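PDB 1RQB: methylmalonyl-CoA carboxyltransferase 5S subunit from Propionibacterium freudenreichii subsp. shermanii, which transfers a carboxyl group from the biotin of the 1.3S subunit to pyruvate, forming oxaloacetate at a cobalt site in a TIM barrel. Local coordinates for residues Y111-K125 with T446-Q458. Numbering follows the deposited sequence.
Sequences YRHYNDEVVDRFVDK and TDEDVLTYALFPQ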
# COMPACT_ATOMS: atom_id res chain seq x y z
N TYR A 111 -6.03 -28.72 -15.59
CA TYR A 111 -6.39 -29.29 -14.28
C TYR A 111 -5.60 -30.55 -13.93
O TYR A 111 -5.81 -31.11 -12.86
CB TYR A 111 -7.89 -29.62 -14.32
CG TYR A 111 -8.22 -30.75 -15.28
CD1 TYR A 111 -8.41 -32.05 -14.82
CD2 TYR A 111 -8.28 -30.53 -16.66
CE1 TYR A 111 -8.64 -33.11 -15.70
CE2 TYR A 111 -8.51 -31.58 -17.55
CZ TYR A 111 -8.69 -32.86 -17.07
OH TYR A 111 -8.89 -33.90 -17.95
N ARG A 112 -4.72 -31.03 -14.81
CA ARG A 112 -3.96 -32.25 -14.49
C ARG A 112 -2.65 -32.28 -15.27
O ARG A 112 -2.37 -31.42 -16.10
CB ARG A 112 -4.74 -33.51 -14.90
CG ARG A 112 -5.02 -33.58 -16.41
CD ARG A 112 -5.72 -34.86 -16.82
NE ARG A 112 -6.11 -34.87 -18.23
CZ ARG A 112 -5.35 -35.26 -19.25
NH1 ARG A 112 -4.12 -35.70 -19.04
NH2 ARG A 112 -5.84 -35.23 -20.48
N HIS A 113 -1.82 -33.28 -14.97
CA HIS A 113 -0.57 -33.44 -15.72
C HIS A 113 -0.94 -33.99 -17.10
O HIS A 113 -1.84 -34.83 -17.21
CB HIS A 113 0.36 -34.43 -15.02
CG HIS A 113 0.99 -33.88 -13.78
ND1 HIS A 113 2.33 -34.06 -13.48
CD2 HIS A 113 0.48 -33.15 -12.76
CE1 HIS A 113 2.61 -33.45 -12.34
NE2 HIS A 113 1.50 -32.90 -11.88
N TYR A 114 -0.28 -33.50 -18.14
CA TYR A 114 -0.55 -33.99 -19.50
C TYR A 114 0.67 -34.75 -20.02
O TYR A 114 1.79 -34.58 -19.53
CB TYR A 114 -0.85 -32.84 -20.46
CG TYR A 114 -2.12 -32.12 -20.14
CD1 TYR A 114 -2.14 -31.08 -19.21
CD2 TYR A 114 -3.33 -32.52 -20.70
CE1 TYR A 114 -3.34 -30.47 -18.84
CE2 TYR A 114 -4.52 -31.93 -20.34
CZ TYR A 114 -4.52 -30.91 -19.41
OH TYR A 114 -5.71 -30.34 -19.02
N ASN A 115 0.43 -35.60 -21.01
CA ASN A 115 1.52 -36.33 -21.67
C ASN A 115 2.43 -35.29 -22.32
O ASN A 115 1.98 -34.22 -22.72
CB ASN A 115 0.94 -37.31 -22.71
CG ASN A 115 2.00 -37.86 -23.65
OD1 ASN A 115 2.35 -37.22 -24.64
ND2 ASN A 115 2.52 -39.05 -23.35
N ASP A 116 3.71 -35.62 -22.42
CA ASP A 116 4.73 -34.72 -22.97
C ASP A 116 4.34 -34.13 -24.33
O ASP A 116 4.68 -32.98 -24.62
CB ASP A 116 6.08 -35.44 -23.10
CG ASP A 116 6.80 -35.61 -21.75
OD1 ASP A 116 6.44 -34.90 -20.78
OD2 ASP A 116 7.73 -36.44 -21.67
N GLU A 117 3.62 -34.88 -25.17
CA GLU A 117 3.27 -34.37 -26.50
C GLU A 117 2.30 -33.19 -26.42
O GLU A 117 2.33 -32.30 -27.27
CB GLU A 117 2.64 -35.47 -27.37
CG GLU A 117 1.24 -35.86 -26.94
CD GLU A 117 0.68 -37.04 -27.71
OE1 GLU A 117 1.10 -37.27 -28.87
OE2 GLU A 117 -0.20 -37.72 -27.15
N VAL A 118 1.40 -33.20 -25.44
CA VAL A 118 0.45 -32.09 -25.31
C VAL A 118 1.22 -30.83 -24.87
O VAL A 118 0.95 -29.73 -25.35
CB VAL A 118 -0.64 -32.39 -24.27
CG1 VAL A 118 -1.64 -31.22 -24.20
CG2 VAL A 118 -1.36 -33.68 -24.63
N VAL A 119 2.18 -31.01 -23.97
CA VAL A 119 2.99 -29.88 -23.50
C VAL A 119 3.77 -29.31 -24.69
O VAL A 119 3.85 -28.10 -24.88
CB VAL A 119 3.98 -30.34 -22.39
CG1 VAL A 119 4.91 -29.20 -22.00
CG2 VAL A 119 3.20 -30.83 -21.17
N ASP A 120 4.33 -30.19 -25.52
CA ASP A 120 5.10 -29.74 -26.69
C ASP A 120 4.23 -28.90 -27.61
O ASP A 120 4.64 -27.82 -28.05
CB ASP A 120 5.65 -30.93 -27.49
CG ASP A 120 6.98 -31.45 -26.95
OD1 ASP A 120 7.89 -30.61 -26.72
OD2 ASP A 120 7.12 -32.68 -26.77
N ARG A 121 3.04 -29.39 -27.91
CA ARG A 121 2.13 -28.67 -28.83
C ARG A 121 1.66 -27.34 -28.25
O ARG A 121 1.53 -26.36 -28.99
CB ARG A 121 0.93 -29.54 -29.19
CG ARG A 121 1.32 -30.72 -30.08
CD ARG A 121 0.10 -31.54 -30.42
NE ARG A 121 0.39 -32.62 -31.36
CZ ARG A 121 0.41 -32.47 -32.69
NH1 ARG A 121 0.15 -31.29 -33.23
NH2 ARG A 121 0.66 -33.51 -33.47
N PHE A 122 1.39 -27.29 -26.95
CA PHE A 122 0.91 -26.04 -26.35
C PHE A 122 1.99 -24.97 -26.43
O PHE A 122 1.74 -23.83 -26.84
CB PHE A 122 0.53 -26.24 -24.88
CG PHE A 122 -0.02 -24.99 -24.23
CD1 PHE A 122 -1.39 -24.75 -24.21
CD2 PHE A 122 0.83 -24.02 -23.69
CE1 PHE A 122 -1.92 -23.56 -23.66
CE2 PHE A 122 0.32 -22.82 -23.14
CZ PHE A 122 -1.06 -22.59 -23.13
N VAL A 123 3.20 -25.33 -26.03
CA VAL A 123 4.31 -24.36 -26.05
C VAL A 123 4.59 -23.92 -27.49
O VAL A 123 4.78 -22.73 -27.75
CB VAL A 123 5.57 -24.98 -25.41
CG1 VAL A 123 6.76 -24.08 -25.63
CG2 VAL A 123 5.32 -25.20 -23.93
N ASP A 124 4.57 -24.87 -28.42
CA ASP A 124 4.82 -24.55 -29.84
C ASP A 124 3.79 -23.53 -30.35
O ASP A 124 4.17 -22.56 -31.00
CB ASP A 124 4.78 -25.83 -30.69
CG ASP A 124 4.86 -25.53 -32.18
OD1 ASP A 124 3.79 -25.55 -32.85
OD2 ASP A 124 5.97 -25.27 -32.69
N LYS A 125 2.50 -23.75 -30.09
CA LYS A 125 1.46 -22.82 -30.56
C LYS A 125 1.54 -21.48 -29.83
O LYS A 125 1.28 -20.43 -30.42
CB LYS A 125 0.06 -23.43 -30.41
CG LYS A 125 -0.24 -24.48 -31.47
CD LYS A 125 -0.24 -23.80 -32.84
CE LYS A 125 -0.47 -24.78 -33.98
NZ LYS A 125 -0.36 -24.09 -35.30
N THR A 446 -8.55 -26.17 -35.52
CA THR A 446 -7.15 -25.81 -35.24
C THR A 446 -6.63 -26.56 -34.01
O THR A 446 -7.40 -27.02 -33.17
CB THR A 446 -7.01 -24.31 -34.96
OG1 THR A 446 -7.75 -23.98 -33.78
CG2 THR A 446 -7.53 -23.49 -36.13
N ASP A 447 -5.31 -26.67 -33.91
CA ASP A 447 -4.70 -27.32 -32.74
C ASP A 447 -5.03 -26.47 -31.50
O ASP A 447 -5.14 -26.99 -30.39
CB ASP A 447 -3.18 -27.43 -32.89
CG ASP A 447 -2.77 -28.40 -34.00
OD1 ASP A 447 -3.59 -29.24 -34.41
OD2 ASP A 447 -1.60 -28.33 -34.44
N GLU A 448 -5.18 -25.16 -31.70
CA GLU A 448 -5.52 -24.27 -30.59
C GLU A 448 -6.84 -24.71 -29.95
O GLU A 448 -6.96 -24.73 -28.72
CB GLU A 448 -5.65 -22.81 -31.06
CG GLU A 448 -4.35 -22.10 -31.41
CD GLU A 448 -3.85 -22.35 -32.83
OE1 GLU A 448 -2.97 -21.58 -33.28
OE2 GLU A 448 -4.33 -23.30 -33.48
N ASP A 449 -7.82 -25.07 -30.77
CA ASP A 449 -9.13 -25.51 -30.27
C ASP A 449 -9.02 -26.88 -29.61
O ASP A 449 -9.71 -27.17 -28.64
CB ASP A 449 -10.16 -25.55 -31.42
CG ASP A 449 -11.09 -24.33 -31.42
OD1 ASP A 449 -10.69 -23.25 -30.92
OD2 ASP A 449 -12.22 -24.46 -31.94
N VAL A 450 -8.16 -27.76 -30.14
CA VAL A 450 -7.97 -29.07 -29.50
C VAL A 450 -7.36 -28.85 -28.12
O VAL A 450 -7.72 -29.51 -27.15
CB VAL A 450 -7.05 -29.99 -30.35
CG1 VAL A 450 -6.81 -31.32 -29.62
CG2 VAL A 450 -7.69 -30.26 -31.72
N LEU A 451 -6.44 -27.89 -28.02
CA LEU A 451 -5.82 -27.57 -26.73
C LEU A 451 -6.89 -27.06 -25.77
O LEU A 451 -6.92 -27.43 -24.59
CB LEU A 451 -4.71 -26.53 -26.91
CG LEU A 451 -3.47 -27.09 -27.60
CD1 LEU A 451 -2.58 -25.97 -28.10
CD2 LEU A 451 -2.72 -27.99 -26.62
N THR A 452 -7.79 -26.21 -26.26
CA THR A 452 -8.84 -25.68 -25.38
C THR A 452 -9.66 -26.85 -24.82
O THR A 452 -10.00 -26.88 -23.64
CB THR A 452 -9.76 -24.70 -26.12
OG1 THR A 452 -9.02 -23.53 -26.47
CG2 THR A 452 -10.94 -24.27 -25.23
N TYR A 453 -9.95 -27.83 -25.67
CA TYR A 453 -10.73 -28.99 -25.24
C TYR A 453 -9.93 -29.84 -24.26
O TYR A 453 -10.46 -30.33 -23.26
CB TYR A 453 -11.13 -29.85 -26.45
CG TYR A 453 -11.84 -31.11 -26.05
CD1 TYR A 453 -13.14 -31.07 -25.56
CD2 TYR A 453 -11.19 -32.35 -26.10
CE1 TYR A 453 -13.79 -32.24 -25.12
CE2 TYR A 453 -11.82 -33.52 -25.67
CZ TYR A 453 -13.12 -33.45 -25.18
OH TYR A 453 -13.74 -34.59 -24.73
N ALA A 454 -8.64 -30.03 -24.52
CA ALA A 454 -7.80 -30.85 -23.63
C ALA A 454 -7.65 -30.19 -22.26
O ALA A 454 -7.63 -30.87 -21.23
CB ALA A 454 -6.42 -31.06 -24.27
N LEU A 455 -7.57 -28.86 -22.25
CA LEU A 455 -7.36 -28.11 -20.99
C LEU A 455 -8.66 -27.95 -20.20
O LEU A 455 -8.64 -28.00 -18.97
CB LEU A 455 -6.77 -26.73 -21.30
CG LEU A 455 -5.36 -26.73 -21.90
CD1 LEU A 455 -4.98 -25.33 -22.36
CD2 LEU A 455 -4.39 -27.24 -20.87
N PHE A 456 -9.78 -27.74 -20.88
CA PHE A 456 -11.06 -27.50 -20.20
C PHE A 456 -12.18 -28.27 -20.90
O PHE A 456 -13.07 -27.69 -21.52
CB PHE A 456 -11.36 -25.99 -20.20
CG PHE A 456 -10.32 -25.17 -19.48
CD1 PHE A 456 -9.25 -24.60 -20.17
CD2 PHE A 456 -10.35 -25.06 -18.09
CE1 PHE A 456 -8.24 -23.94 -19.50
CE2 PHE A 456 -9.33 -24.39 -17.40
CZ PHE A 456 -8.27 -23.83 -18.11
N PRO A 457 -12.16 -29.61 -20.78
CA PRO A 457 -13.16 -30.49 -21.40
C PRO A 457 -14.63 -30.14 -21.16
O PRO A 457 -15.47 -30.31 -22.04
CB PRO A 457 -12.84 -31.87 -20.81
CG PRO A 457 -11.44 -31.76 -20.33
CD PRO A 457 -11.30 -30.35 -19.84
N GLN A 458 -14.94 -29.66 -19.96
CA GLN A 458 -16.32 -29.37 -19.55
C GLN A 458 -16.78 -27.98 -20.00
O GLN A 458 -17.99 -27.73 -20.06
CB GLN A 458 -16.44 -29.48 -18.03
CG GLN A 458 -15.88 -30.77 -17.46
CD GLN A 458 -16.51 -32.02 -18.06
OE1 GLN A 458 -15.90 -33.08 -18.09
NE2 GLN A 458 -17.75 -31.88 -18.53
O HOH W 1 -8.37 -33.52 -20.75
O HOH W 2 0.25 -28.52 -32.32
O HOH W 3 -3.39 -23.71 -35.91
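Leu451 lays its two methyls over the backbone and CB of Phe122, as a knob in a hole formed by Val118, Arg121, Phe122 and Lys125. In this way helix 447-455 of the conserved carboxylase domain packs on helix 116-128 of the TIM barrel; the axes of the segments 116-125 and 447-455 approach to 10.4 Å at 129°. A branched leucine suits the hole: CD1 lies 3.9 Å from Phe122 CA, while CD2 slides past Val118 CG1. One turn on, Leu455 CD1 meets Phe122 CE1 at 3.8 Å, the two side chains crossing at about a right angle; with its CG anti to the backbone N (chi1 -178°), the phenylalanine ring reaches past Leu451 to this second leucine. Trp84 of helix 83-93 also packs against Leu451.

At the N-terminal end of helix 447-455, charges replace hydrocarbon. Arg121, extended from CG to NE, makes a long salt bridge from NH1 to Asp447 OD2 (3.6 Å), and a water bridges the same two atoms. Lys125 runs its CD past Glu448 OE1, but its ammonium pairs with Glu128 and is linked to Glu448 OE2 by a water, while Glu448 has its stronger polar partner in Asn129.

At the other end, Tyr114 OH donates to Ala454 O (3.0 Å), approaching 35° above the carbonyl plane, in the last turn, where carbonyls lack an N-H further along the helix. Tyr114 CE2 sits over the centre of one face of the Arg112 guanidinium. A phenylalanine in place of Tyr114 would probably leave Ala454 O without its hydroxyl donor, relying more on a bridging water. Tyr111 sets its ring edge against Leu455 O, buried here without a polar partner, and its CE2 touches Pro457 CD at 3.8 Å. Its hydroxyl accepts from Arg112 NE and shares with Arg112 NH2 the water that donates to Ala454 O at 2.8 Å.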